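Local coordinates for protein JSC1_58120g3 ([Leptolyngbya] sp. JSC-1, PDB 6XHG) that probably senses light as a cyanobacteriochrome-type photoreceptor, its GAF domain binding a linear tetrapyrrole (bilin) chromophore, at residues 38-43 against 139-144; 101-106 against 155-160; 124-129 against 145-150. All coordinates share one frame; numbering follows the deposited sequence.

Interaction 1. Residues 38-43 against 139-144. With BVX (3-[2-[(~{Z})-[5-[(4-ethenyl-3-methyl-5-oxidanylidene-pyrrol-2-ylidene)methyl]-3-(3-hydroxy-3-oxopropyl)-4-methyl-pyrrol-2-ylidene]methyl]-5-[(~{Z})-(3-ethyl-4-methyl-5-oxidanylidene-pyrrol-2-ylidene)methyl]-4-methyl-1~{H}-pyrrol-3-yl]propanoic acid), chain C.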
loop_
_atom_site.group_PDB
_atom_site.type_symbol
_atom_site.label_atom_id
_atom_site.label_comp_id
_atom_site.label_asym_id
_atom_site.label_seq_id
_atom_site.Cartn_x
_atom_site.Cartn_y
_atom_site.Cartn_z
ATOM N N VAL A 38 5.600 -4.460 -4.323
ATOM C CA VAL A 38 4.328 -3.751 -4.264
ATOM C C VAL A 38 3.227 -4.794 -4.153
ATOM O O VAL A 38 3.250 -5.808 -4.858
ATOM C CB VAL A 38 4.108 -2.846 -5.494
ATOM C CG1 VAL A 38 2.751 -2.161 -5.419
ATOM C CG2 VAL A 38 5.211 -1.813 -5.588
ATOM N N THR A 39 2.282 -4.556 -3.249
ATOM C CA THR A 39 1.222 -5.509 -2.968
ATOM C C THR A 39 -0.136 -4.828 -3.005
ATOM O O THR A 39 -0.273 -3.637 -2.697
ATOM C CB THR A 39 1.415 -6.198 -1.606
ATOM O OG1 THR A 39 1.378 -5.220 -0.561
ATOM C CG2 THR A 39 2.737 -6.928 -1.567
ATOM N N ILE A 40 -1.141 -5.624 -3.363
ATOM C CA ILE A 40 -2.550 -5.302 -3.177
ATOM C C ILE A 40 -3.107 -6.244 -2.121
ATOM O O ILE A 40 -2.943 -7.467 -2.220
ATOM C CB ILE A 40 -3.336 -5.405 -4.494
ATOM C CG1 ILE A 40 -2.858 -4.335 -5.476
ATOM C CG2 ILE A 40 -4.822 -5.249 -4.233
ATOM C CD1 ILE A 40 -3.231 -4.617 -6.912
ATOM N N TYR A 41 -3.714 -5.675 -1.086
ATOM C CA TYR A 41 -4.187 -6.418 0.070
ATOM C C TYR A 41 -5.672 -6.133 0.243
ATOM O O TYR A 41 -6.087 -4.975 0.227
ATOM C CB TYR A 41 -3.356 -5.993 1.288
ATOM C CG TYR A 41 -3.830 -6.380 2.665
ATOM C CD1 TYR A 41 -4.756 -5.600 3.345
ATOM C CD2 TYR A 41 -3.304 -7.491 3.313
ATOM C CE1 TYR A 41 -5.169 -5.931 4.618
ATOM C CE2 TYR A 41 -3.711 -7.830 4.588
ATOM C CZ TYR A 41 -4.643 -7.045 5.236
ATOM O OH TYR A 41 -5.054 -7.375 6.505
ATOM N N LYS A 42 -6.474 -7.188 0.382
ATOM C CA LYS A 42 -7.925 -7.072 0.463
ATOM C C LYS A 42 -8.379 -7.288 1.900
ATOM O O LYS A 42 -8.011 -8.292 2.523
ATOM C CB LYS A 42 -8.598 -8.080 -0.471
ATOM C CG LYS A 42 -10.113 -8.110 -0.400
ATOM C CD LYS A 42 -10.679 -9.060 -1.448
ATOM C CE LYS A 42 -12.197 -9.009 -1.493
ATOM N NZ LYS A 42 -12.746 -9.896 -2.557
ATOM N N PHE A 43 -9.170 -6.347 2.419
ATOM C CA PHE A 43 -9.747 -6.479 3.748
ATOM C C PHE A 43 -10.818 -7.564 3.773
ATOM O O PHE A 43 -11.638 -7.672 2.857
ATOM C CB PHE A 43 -10.345 -5.147 4.196
ATOM C CG PHE A 43 -9.329 -4.173 4.713
ATOM C CD1 PHE A 43 -8.444 -4.537 5.715
ATOM C CD2 PHE A 43 -9.250 -2.893 4.189
ATOM C CE1 PHE A 43 -7.504 -3.640 6.190
ATOM C CE2 PHE A 43 -8.310 -1.990 4.657
ATOM C CZ PHE A 43 -7.438 -2.364 5.659
ATOM N N LYS A 139 -16.511 2.680 0.211
ATOM C CA LYS A 139 -16.294 1.529 1.077
ATOM C C LYS A 139 -14.807 1.187 1.078
ATOM O O LYS A 139 -14.216 0.986 0.015
ATOM C CB LYS A 139 -17.128 0.332 0.625
ATOM C CG LYS A 139 -17.369 -0.664 1.742
ATOM C CD LYS A 139 -18.050 0.101 2.889
ATOM C CE LYS A 139 -18.506 -0.788 4.033
ATOM N NZ LYS A 139 -17.364 -1.412 4.749
ATOM N N LEU A 140 -14.204 1.112 2.260
ATOM C CA LEU A 140 -12.797 0.726 2.360
ATOM C C LEU A 140 -12.622 -0.749 2.005
ATOM O O LEU A 140 -13.094 -1.632 2.731
ATOM C CB LEU A 140 -12.278 1.008 3.767
ATOM C CG LEU A 140 -10.812 0.662 4.041
ATOM C CD1 LEU A 140 -9.892 1.402 3.079
ATOM C CD2 LEU A 140 -10.443 0.955 5.494
ATOM N N TRP A 141 -11.941 -1.019 0.886
ATOM C CA TRP A 141 -11.814 -2.344 0.291
ATOM C C TRP A 141 -10.483 -3.009 0.627
ATOM O O TRP A 141 -10.433 -4.224 0.850
ATOM C CB TRP A 141 -11.979 -2.248 -1.232
ATOM C CG TRP A 141 -11.855 -3.559 -1.966
ATOM C CD1 TRP A 141 -12.876 -4.381 -2.348
ATOM C CD2 TRP A 141 -10.648 -4.171 -2.447
ATOM N NE1 TRP A 141 -12.380 -5.477 -3.013
ATOM C CE2 TRP A 141 -11.016 -5.371 -3.089
ATOM C CE3 TRP A 141 -9.293 -3.827 -2.387
ATOM C CZ2 TRP A 141 -10.080 -6.227 -3.667
ATOM C CZ3 TRP A 141 -8.365 -4.680 -2.964
ATOM C CH2 TRP A 141 -8.762 -5.864 -3.594
ATOM N N GLY A 142 -9.404 -2.242 0.675
ATOM C CA GLY A 142 -8.099 -2.828 0.887
ATOM C C GLY A 142 -7.021 -1.773 0.961
ATOM O O GLY A 142 -7.292 -0.593 1.193
ATOM N N LEU A 143 -5.790 -2.221 0.761
ATOM C CA LEU A 143 -4.603 -1.391 0.866
ATOM C C LEU A 143 -3.686 -1.639 -0.321
ATOM O O LEU A 143 -3.542 -2.776 -0.786
ATOM C CB LEU A 143 -3.845 -1.681 2.168
ATOM C CG LEU A 143 -4.611 -1.581 3.490
ATOM C CD1 LEU A 143 -3.779 -2.145 4.645
ATOM C CD2 LEU A 143 -5.033 -0.146 3.768
ATOM N N LEU A 144 -3.069 -0.571 -0.811
ATOM C CA LEU A 144 -1.982 -0.662 -1.776
ATOM C C LEU A 144 -0.698 -0.319 -1.040
ATOM O O LEU A 144 -0.570 0.783 -0.496
ATOM C CB LEU A 144 -2.208 0.285 -2.954
ATOM C CG LEU A 144 -1.028 0.440 -3.914
ATOM C CD1 LEU A 144 -0.769 -0.859 -4.662
ATOM C CD2 LEU A 144 -1.279 1.582 -4.887
HETATM C CHA BVX C . -1.129 -0.044 12.982
HETATM N NA BVX C . -0.873 -1.772 11.070
HETATM C C1A BVX C . -0.976 -0.511 11.533
HETATM C C2A BVX C . -0.928 0.338 10.450
HETATM C C3A BVX C . -0.803 -0.421 9.325
HETATM C C4A BVX C . -0.768 -1.750 9.723
HETATM C CMA BVX C . -0.716 0.159 7.917
HETATM C CAA BVX C . -1.027 1.861 10.515
HETATM C CBA BVX C . -2.514 2.220 10.426
HETATM C CGA BVX C . -2.892 3.287 11.455
HETATM O O1A BVX C . -2.002 3.832 12.160
HETATM O O2A BVX C . -4.099 3.622 11.595
HETATM C CHB BVX C . -0.637 -3.042 8.893
HETATM N NB BVX C . 0.483 -2.519 6.831
HETATM C C1B BVX C . -0.426 -3.171 7.591
HETATM C C2B BVX C . -1.094 -4.056 6.775
HETATM C C3B BVX C . -0.607 -3.935 5.525
HETATM C C4B BVX C . 0.374 -2.971 5.554
HETATM C CMB BVX C . -2.196 -5.017 7.203
HETATM O OB BVX C . 1.023 -2.597 4.633
HETATM C CAB BVX C . -1.087 -4.730 4.309
HETATM C CBB BVX C . -0.280 -4.979 3.300
HETATM N NC BVX C . -0.090 -5.208 14.407
HETATM C C1C BVX C . 0.041 -6.561 14.326
HETATM C C2C BVX C . 0.260 -7.043 15.592
HETATM C C3C BVX C . 0.267 -5.998 16.439
HETATM C C4C BVX C . 0.045 -4.854 15.706
HETATM C CMC BVX C . 0.465 -8.508 15.976
HETATM O OC BVX C . -0.022 -7.221 13.344
HETATM C CAC BVX C . 0.483 -6.085 17.952
HETATM C CBC BVX C . -0.788 -5.862 18.769
HETATM C CHD BVX C . -0.003 -3.642 16.235
HETATM N ND BVX C . -0.569 -2.073 14.193
HETATM C C1D BVX C . -0.364 -2.329 15.522
HETATM C C2D BVX C . -0.520 -1.153 16.212
HETATM C C3D BVX C . -0.825 -0.182 15.331
HETATM C C4D BVX C . -0.859 -0.744 14.074
HETATM C CMD BVX C . -0.381 -0.989 17.725
HETATM C CAD BVX C . -1.085 1.284 15.679
HETATM C CBD BVX C . 0.047 2.183 15.173
HETATM C CGD BVX C . 1.390 1.698 15.710
HETATM O O1D BVX C . 1.555 1.521 16.943
HETATM O O2D BVX C . 2.337 1.483 14.916
HETATM O O HOH W 1 -12.594 -5.423 1.197
#
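Lys42 and Trp141 meet because each turns its CG opposite its own backbone N, with chi1 176° for Lys42 and 179° for Trp141. The Trp141 CB starts out away from strand 38-43, and this torsion brings the indole back to it. The lysine chain runs extended across one face of that indole. Lys42 CG makes a CH-pi contact 4.1 Å from the centroid of the Trp141 six-membered ring, shifted toward the rim. Lys42 CD comes closest, 3.6 Å from Trp141 CZ2. The edge of the same indole is met in its plane by Ile40, whose CG2 lies 3.8 Å from Trp141 CZ3.

Under these side chains the two strands are antiparallel neighbours in the central sheet of the GAF domain. Tyr41 and Leu143 form a hydrogen-bonded pair: Tyr41 N donates to Leu143 O at 2.9 Å, and Leu143 N returns a bond to Tyr41 O. Phe43 N adds a third bond, to Trp141 O. A water donates to Phe43 O. Trp141 and Gly142 together face Ile134 on the next strand, which makes a classic beta bulge.

The sheet has two different faces here. Ile40 and Leu144 point to the side covered by helices 18-33 and 157-178. There Leu144 CD1 sits 3.8 Å from Val38 CG1. Tyr41 and Leu143 point to the bilin side. Their side chains run side by side in the same direction, and Phe43 CZ packs 3.6 Å from Leu143 CG. The ethenyl carbon CAB of the bilin lies over one face of the Tyr41 ring, toward its rim, 3.6 Å from Tyr41 CG. Leu143 CD1 touches the pyrrole ring that carries this group, 3.7 Å from C3B of the bilin. The phenol oxygen of Tyr41 is held by Trp68 O.

Interaction 2. Residues 101-106 against 155-160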
loop_
_atom_site.group_PDB
_atom_site.type_symbol
_atom_site.label_atom_id
_atom_site.label_comp_id
_atom_site.label_asym_id
_atom_site.label_seq_id
_atom_site.Cartn_x
_atom_site.Cartn_y
_atom_site.Cartn_z
ATOM N N GLU A 101 -3.133 17.577 6.608
ATOM C CA GLU A 101 -3.640 18.413 5.513
ATOM C C GLU A 101 -3.109 17.945 4.161
ATOM O O GLU A 101 -2.716 18.746 3.310
ATOM C CB GLU A 101 -3.317 19.892 5.742
ATOM C CG GLU A 101 -4.075 20.515 6.905
ATOM C CD GLU A 101 -3.728 21.979 7.122
ATOM O OE1 GLU A 101 -2.743 22.457 6.520
ATOM O OE2 GLU A 101 -4.445 22.652 7.893
ATOM N N GLY A 102 -3.099 16.628 3.964
ATOM C CA GLY A 102 -2.714 16.078 2.680
ATOM C C GLY A 102 -1.261 16.252 2.306
ATOM O O GLY A 102 -0.935 16.268 1.118
ATOM N N LYS A 103 -0.372 16.397 3.286
ATOM C CA LYS A 103 1.055 16.537 3.017
ATOM C C LYS A 103 1.824 16.144 4.271
ATOM O O LYS A 103 1.239 15.904 5.330
ATOM C CB LYS A 103 1.397 17.969 2.590
ATOM C CG LYS A 103 1.236 18.995 3.703
ATOM C CD LYS A 103 1.160 20.410 3.155
ATOM C CE LYS A 103 0.847 21.410 4.259
ATOM N NZ LYS A 103 0.570 22.773 3.719
ATOM N N PHE A 104 3.146 16.063 4.137
ATOM C CA PHE A 104 3.993 15.807 5.296
ATOM C C PHE A 104 3.974 17.014 6.223
ATOM O O PHE A 104 3.953 18.161 5.770
ATOM C CB PHE A 104 5.436 15.505 4.877
ATOM C CG PHE A 104 5.610 14.207 4.135
ATOM C CD1 PHE A 104 4.567 13.306 4.005
ATOM C CD2 PHE A 104 6.837 13.889 3.570
ATOM C CE1 PHE A 104 4.741 12.112 3.320
ATOM C CE2 PHE A 104 7.015 12.701 2.885
ATOM C CZ PHE A 104 5.965 11.811 2.759
ATOM N N ASN A 105 3.971 16.753 7.527
ATOM C CA ASN A 105 4.271 17.792 8.505
ATOM C C ASN A 105 5.761 17.704 8.812
ATOM O O ASN A 105 6.201 16.854 9.591
ATOM C CB ASN A 105 3.413 17.618 9.753
ATOM C CG ASN A 105 3.639 18.710 10.789
ATOM O OD1 ASN A 105 4.708 19.315 10.865
ATOM N ND2 ASN A 105 2.616 18.968 11.598
ATOM N N LEU A 106 6.547 18.579 8.180
ATOM C CA LEU A 106 7.996 18.537 8.329
ATOM C C LEU A 106 8.454 19.048 9.685
ATOM O O LEU A 106 9.615 18.838 10.050
ATOM C CB LEU A 106 8.665 19.345 7.216
ATOM C CG LEU A 106 8.496 18.805 5.794
ATOM C CD1 LEU A 106 8.673 19.915 4.765
ATOM C CD2 LEU A 106 9.475 17.670 5.537
ATOM N N TRP A 155 10.528 8.237 1.462
ATOM C CA TRP A 155 9.319 8.530 0.708
ATOM C C TRP A 155 9.059 10.028 0.715
ATOM O O TRP A 155 9.016 10.647 1.781
ATOM C CB TRP A 155 8.116 7.786 1.288
ATOM C CG TRP A 155 8.341 6.322 1.466
ATOM C CD1 TRP A 155 8.651 5.666 2.624
ATOM C CD2 TRP A 155 8.218 5.314 0.456
ATOM N NE1 TRP A 155 8.763 4.318 2.389
ATOM C CE2 TRP A 155 8.499 4.075 1.065
ATOM C CE3 TRP A 155 7.915 5.343 -0.911
ATOM C CZ2 TRP A 155 8.480 2.874 0.358
ATOM C CZ3 TRP A 155 7.897 4.147 -1.613
ATOM C CH2 TRP A 155 8.178 2.930 -0.976
ATOM N N ASP A 156 8.902 10.606 -0.472
ATOM C CA ASP A 156 8.516 12.002 -0.600
ATOM C C ASP A 156 7.022 12.091 -0.898
ATOM O O ASP A 156 6.372 11.102 -1.242
ATOM C CB ASP A 156 9.359 12.716 -1.670
ATOM C CG ASP A 156 9.178 12.141 -3.071
ATOM O OD1 ASP A 156 8.039 11.828 -3.479
ATOM O OD2 ASP A 156 10.198 12.020 -3.780
ATOM N N GLU A 157 6.474 13.300 -0.757
ATOM C CA GLU A 157 5.023 13.431 -0.792
ATOM C C GLU A 157 4.468 13.203 -2.189
ATOM O O GLU A 157 3.323 12.761 -2.331
ATOM C CB GLU A 157 4.613 14.827 -0.329
ATOM C CG GLU A 157 5.463 15.411 0.771
ATOM C CD GLU A 157 4.985 16.784 1.195
ATOM O OE1 GLU A 157 5.228 17.753 0.447
ATOM O OE2 GLU A 157 4.357 16.896 2.266
ATOM N N ALA A 158 5.260 13.487 -3.226
ATOM C CA ALA A 158 4.835 13.191 -4.590
ATOM C C ALA A 158 4.665 11.695 -4.833
ATOM O O ALA A 158 3.715 11.278 -5.506
ATOM C CB ALA A 158 5.833 13.784 -5.585
ATOM N N GLU A 159 5.543 10.866 -4.258
ATOM C CA GLU A 159 5.354 9.420 -4.362
ATOM C C GLU A 159 4.097 8.946 -3.644
ATOM O O GLU A 159 3.374 8.083 -4.158
ATOM C CB GLU A 159 6.577 8.680 -3.821
ATOM C CG GLU A 159 7.846 8.858 -4.639
ATOM C CD GLU A 159 9.065 8.270 -3.951
ATOM O OE1 GLU A 159 9.072 8.198 -2.703
ATOM O OE2 GLU A 159 10.016 7.872 -4.657
ATOM N N VAL A 160 3.819 9.488 -2.457
ATOM C CA VAL A 160 2.622 9.075 -1.729
ATOM C C VAL A 160 1.364 9.506 -2.473
ATOM O O VAL A 160 0.389 8.746 -2.571
ATOM C CB VAL A 160 2.659 9.633 -0.296
ATOM C CG1 VAL A 160 1.426 9.192 0.483
ATOM C CG2 VAL A 160 3.932 9.194 0.408
#
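Phe104 reaches from the weakly bonded strand 103-104 to the start of helix 157-178, and Glu157 comes back the other way. The two side chains run antiparallel, each passing alongside the other. The bond to Phe104 CB heads toward the helix. CB lies near Glu157 OE2, an oxygen whose placement is doubtful. The ring carbon CG is next, with Glu157 CG 3.6 Å from it. CD2 is a little nearer, 3.5 Å from the same Glu157 CG. These contacts belong to one CH-pi interaction: Glu157 CG stands over a face of the ring, 3.6 Å from the Phe104 centroid and 18° off the ring normal. The rim beyond turns to the backbone. CE2 meets Trp155 O at 3.1 Å, with the oxygen at the ring edge and in its plane. At the far tip, Phe104 CZ packs near the backbone carbon of Asp156 and lies 4.1 Å from Val160 CG2, which also sits at the edge.

In Glu157 a chi1 of -36° swings CG to the side of the backbone N, well off the usual -60°. The chain is extended from there. That carries the carboxylate along the ring to the backbone of strand 103-104. Phe104 N donates to Glu157 OE2. The modelled separation is very short, so the exact length is doubtful. Val88 and Thr97 also touch the ring, which places it against strands 87-89 and 95-100.

The helix start is fixed separately. Glu159 N donates to Asp156 OD1 at 2.8 Å, nearly in line with the C-O bond. Asp156 N donates to Glu159 OE1 at a longer 3.3 Å, from above the carboxylate plane. Asp156 is the N-cap, and this reciprocal pair is a capping box.

Interaction 3. Residues 124-129 against 145-150; sequences FEVKSC and SAFQNS. With BVX (3-[2-[(~{Z})-[5-[(4-ethenyl-3-methyl-5-oxidanylidene-pyrrol-2-ylidene)methyl]-3-(3-hydroxy-3-oxopropyl)-4-methyl-pyrrol-2-ylidene]methyl]-5-[(~{Z})-(3-ethyl-4-methyl-5-oxidanylidene-pyrrol-2-ylidene)methyl]-4-methyl-1~{H}-pyrrol-3-yl]propanoic acid), chain C.
Val126 and Phe147 make the tight part of this contact. Val126 CG2 stands over one face of the phenyl ring, 3.7 Å from its centroid and 14° off the normal, in a CH-pi contact. Val126 CG1 touches the ring too, 3.6 Å from Phe147 CD1. Cys129 closes on the ring edge, in plane, with its CB 3.5 Å from the same CD1. Ser128 O lies at the edge as well. With chi1 at -67°, Phe147 CG lies beside its backbone N, and the ring extends so that CZ comes 3.5 Å from OB of the bilin. Ser145 OG donates to that bilin oxygen at 3.0 Å.

The solvent side is looser. Lys127 lays its aliphatic chain along the backbone, with CD 3.4 Å from Asn149 O, and its ammonium end runs off from the contact. Ser150 is exposed, and its OG is hydrogen-bonded to Glu36 OE2. Asn149, by contrast, is buried. Its OD1 comes close to Glu125 O, but both are acceptors. A water donates to Asn149 OD1 and to Phe124 O, and so bridges the two segments.

Glu125, with positive phi, is the C-prime residue of a Schellman motif that ends helix 115-123. The chain then enters strand 128-136. Gln148 O accepts from Lys127 N at 2.9 Å, and Gln148 N donates to Ser128 O. Lys127 and Ser128 thus both face Gln148, a classic beta bulge at the open end of a hairpin that borders the bilin pocket of the GAF fold.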
loop_
_atom_site.group_PDB
_atom_site.type_symbol
_atom_site.label_atom_id
_atom_site.label_comp_id
_atom_site.label_asym_id
_atom_site.label_seq_id
_atom_site.Cartn_x
_atom_site.Cartn_y
_atom_site.Cartn_z
ATOM N N PHE A 124 7.082 -10.007 7.522
ATOM C CA PHE A 124 6.841 -9.917 6.089
ATOM C C PHE A 124 8.067 -9.412 5.340
ATOM O O PHE A 124 7.963 -9.076 4.156
ATOM C CB PHE A 124 5.616 -9.047 5.791
ATOM C CG PHE A 124 4.327 -9.644 6.281
ATOM C CD1 PHE A 124 3.633 -9.082 7.338
ATOM C CD2 PHE A 124 3.825 -10.797 5.692
ATOM C CE1 PHE A 124 2.456 -9.652 7.789
ATOM C CE2 PHE A 124 2.649 -11.366 6.135
ATOM C CZ PHE A 124 1.962 -10.794 7.184
ATOM N N GLU A 125 9.216 -9.326 6.023
ATOM C CA GLU A 125 10.508 -8.955 5.439
ATOM C C GLU A 125 10.569 -7.488 5.019
ATOM O O GLU A 125 11.326 -7.126 4.115
ATOM C CB GLU A 125 10.880 -9.870 4.267
ATOM C CG GLU A 125 10.713 -11.346 4.584
ATOM C CD GLU A 125 11.357 -12.242 3.553
ATOM O OE1 GLU A 125 12.426 -12.806 3.856
ATOM O OE2 GLU A 125 10.817 -12.359 2.433
ATOM N N VAL A 126 9.789 -6.630 5.667
ATOM C CA VAL A 126 9.670 -5.228 5.287
ATOM C C VAL A 126 10.629 -4.405 6.138
ATOM O O VAL A 126 10.705 -4.591 7.358
ATOM C CB VAL A 126 8.221 -4.733 5.449
ATOM C CG1 VAL A 126 8.126 -3.232 5.195
ATOM C CG2 VAL A 126 7.295 -5.498 4.514
ATOM N N LYS A 127 11.365 -3.494 5.491
ATOM C CA LYS A 127 12.174 -2.507 6.188
ATOM C C LYS A 127 11.705 -1.077 5.953
ATOM O O LYS A 127 12.230 -0.156 6.591
ATOM C CB LYS A 127 13.648 -2.632 5.764
ATOM C CG LYS A 127 14.371 -3.797 6.425
ATOM C CD LYS A 127 15.859 -3.780 6.143
ATOM C CE LYS A 127 16.535 -4.968 6.800
ATOM N NZ LYS A 127 16.309 -4.965 8.272
ATOM N N SER A 128 10.737 -0.870 5.065
ATOM C CA SER A 128 10.262 0.447 4.671
ATOM C C SER A 128 8.913 0.243 4.002
ATOM O O SER A 128 8.758 -0.695 3.215
ATOM C CB SER A 128 11.242 1.142 3.720
ATOM O OG SER A 128 10.670 2.319 3.174
ATOM N N CYS A 129 7.941 1.104 4.304
ATOM C CA CYS A 129 6.627 0.885 3.712
ATOM C C CYS A 129 5.876 2.186 3.477
ATOM O O CYS A 129 5.852 3.072 4.337
ATOM C CB CYS A 129 5.774 -0.025 4.605
ATOM S SG CYS A 129 5.578 0.567 6.312
ATOM N N SER A 145 0.253 -1.250 -1.027
ATOM C CA SER A 145 1.468 -1.088 -0.242
ATOM C C SER A 145 2.698 -1.121 -1.133
ATOM O O SER A 145 2.830 -2.000 -1.991
ATOM C CB SER A 145 1.568 -2.175 0.833
ATOM O OG SER A 145 0.440 -2.143 1.689
ATOM N N ALA A 146 3.581 -0.152 -0.933
ATOM C CA ALA A 146 4.922 -0.154 -1.501
ATOM C C ALA A 146 5.934 -0.462 -0.403
ATOM O O ALA A 146 5.962 0.224 0.625
ATOM C CB ALA A 146 5.234 1.188 -2.159
ATOM N N PHE A 147 6.756 -1.489 -0.615
ATOM C CA PHE A 147 7.683 -2.001 0.383
ATOM C C PHE A 147 9.090 -1.965 -0.194
ATOM O O PHE A 147 9.308 -2.333 -1.360
ATOM C CB PHE A 147 7.376 -3.457 0.791
ATOM C CG PHE A 147 6.077 -3.649 1.524
ATOM C CD1 PHE A 147 5.725 -2.830 2.582
ATOM C CD2 PHE A 147 5.223 -4.684 1.176
ATOM C CE1 PHE A 147 4.539 -3.028 3.266
ATOM C CE2 PHE A 147 4.035 -4.883 1.854
ATOM C CZ PHE A 147 3.695 -4.055 2.902
ATOM N N GLN A 148 10.046 -1.623 0.663
ATOM C CA GLN A 148 11.452 -1.930 0.456
ATOM C C GLN A 148 11.885 -2.921 1.526
ATOM O O GLN A 148 11.558 -2.760 2.707
ATOM C CB GLN A 148 12.302 -0.655 0.531
ATOM C CG GLN A 148 13.718 -0.771 -0.016
ATOM C CD GLN A 148 13.774 -0.842 -1.532
ATOM O OE1 GLN A 148 12.870 -1.366 -2.183
ATOM N NE2 GLN A 148 14.847 -0.308 -2.102
ATOM N N ASN A 149 12.620 -3.947 1.108
ATOM C CA ASN A 149 12.933 -5.075 1.973
ATOM C C ASN A 149 14.377 -5.105 2.447
ATOM O O ASN A 149 14.636 -5.552 3.566
ATOM C CB ASN A 149 12.619 -6.388 1.247
ATOM C CG ASN A 149 11.152 -6.511 0.879
ATOM O OD1 ASN A 149 10.296 -5.842 1.455
ATOM N ND2 ASN A 149 10.860 -7.353 -0.103
ATOM N N SER A 150 15.318 -4.638 1.626
ATOM C CA SER A 150 16.735 -4.745 1.947
ATOM C C SER A 150 17.288 -3.549 2.711
ATOM O O SER A 150 18.388 -3.649 3.267
ATOM C CB SER A 150 17.547 -4.940 0.662
ATOM O OG SER A 150 17.406 -3.825 -0.202
HETATM C CHA BVX C . -1.129 -0.044 12.982
HETATM N NA BVX C . -0.873 -1.772 11.070
HETATM C C1A BVX C . -0.976 -0.511 11.533
HETATM C C2A BVX C . -0.928 0.338 10.450
HETATM C C3A BVX C . -0.803 -0.421 9.325
HETATM C C4A BVX C . -0.768 -1.750 9.723
HETATM C CMA BVX C . -0.716 0.159 7.917
HETATM C CAA BVX C . -1.027 1.861 10.515
HETATM C CBA BVX C . -2.514 2.220 10.426
HETATM C CGA BVX C . -2.892 3.287 11.455
HETATM O O1A BVX C . -2.002 3.832 12.160
HETATM O O2A BVX C . -4.099 3.622 11.595
HETATM C CHB BVX C . -0.637 -3.042 8.893
HETATM N NB BVX C . 0.483 -2.519 6.831
HETATM C C1B BVX C . -0.426 -3.171 7.591
HETATM C C2B BVX C . -1.094 -4.056 6.775
HETATM C C3B BVX C . -0.607 -3.935 5.525
HETATM C C4B BVX C . 0.374 -2.971 5.554
HETATM C CMB BVX C . -2.196 -5.017 7.203
HETATM O OB BVX C . 1.023 -2.597 4.633
HETATM C CAB BVX C . -1.087 -4.730 4.309
HETATM C CBB BVX C . -0.280 -4.979 3.300
HETATM N NC BVX C . -0.090 -5.208 14.407
HETATM C C1C BVX C . 0.041 -6.561 14.326
HETATM C C2C BVX C . 0.260 -7.043 15.592
HETATM C C3C BVX C . 0.267 -5.998 16.439
HETATM C C4C BVX C . 0.045 -4.854 15.706
HETATM C CMC BVX C . 0.465 -8.508 15.976
HETATM O OC BVX C . -0.022 -7.221 13.344
HETATM C CAC BVX C . 0.483 -6.085 17.952
HETATM C CBC BVX C . -0.788 -5.862 18.769
HETATM C CHD BVX C . -0.003 -3.642 16.235
HETATM N ND BVX C . -0.569 -2.073 14.193
HETATM C C1D BVX C . -0.364 -2.329 15.522
HETATM C C2D BVX C . -0.520 -1.153 16.212
HETATM C C3D BVX C . -0.825 -0.182 15.331
HETATM C C4D BVX C . -0.859 -0.744 14.074
HETATM C CMD BVX C . -0.381 -0.989 17.725
HETATM C CAD BVX C . -1.085 1.284 15.679
HETATM C CBD BVX C . 0.047 2.183 15.173
HETATM C CGD BVX C . 1.390 1.698 15.710
HETATM O O1D BVX C . 1.555 1.521 16.943
HETATM O O2D BVX C . 2.337 1.483 14.916
HETATM O O HOH W 2 7.998 -7.709 1.888
#

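Interactions 1 and 3 share strand 139-148 and lie in one antiparallel sheet. Strand 37-43 lies beside strand 139-148 on one side and strand 128-136 on the other. Their centres are about 16 Å apart, and they touch through Thr39 and Ser145. Interaction 2 lies farther out, its centre about 20 Å from interaction 1 and about 18 Å from interaction 3. It joins strand 103-104 to helix 157-178, which follows strand 139-148 in the chain. Trp155 links it to interaction 3 by touching Ser128 and Ala146. Along the chain interaction 1 crosses the other two, and interaction 3 falls within the span of interaction 2. Interactions 1 and 3 border the bilin, while interaction 2 packs the outer strand on the helix start.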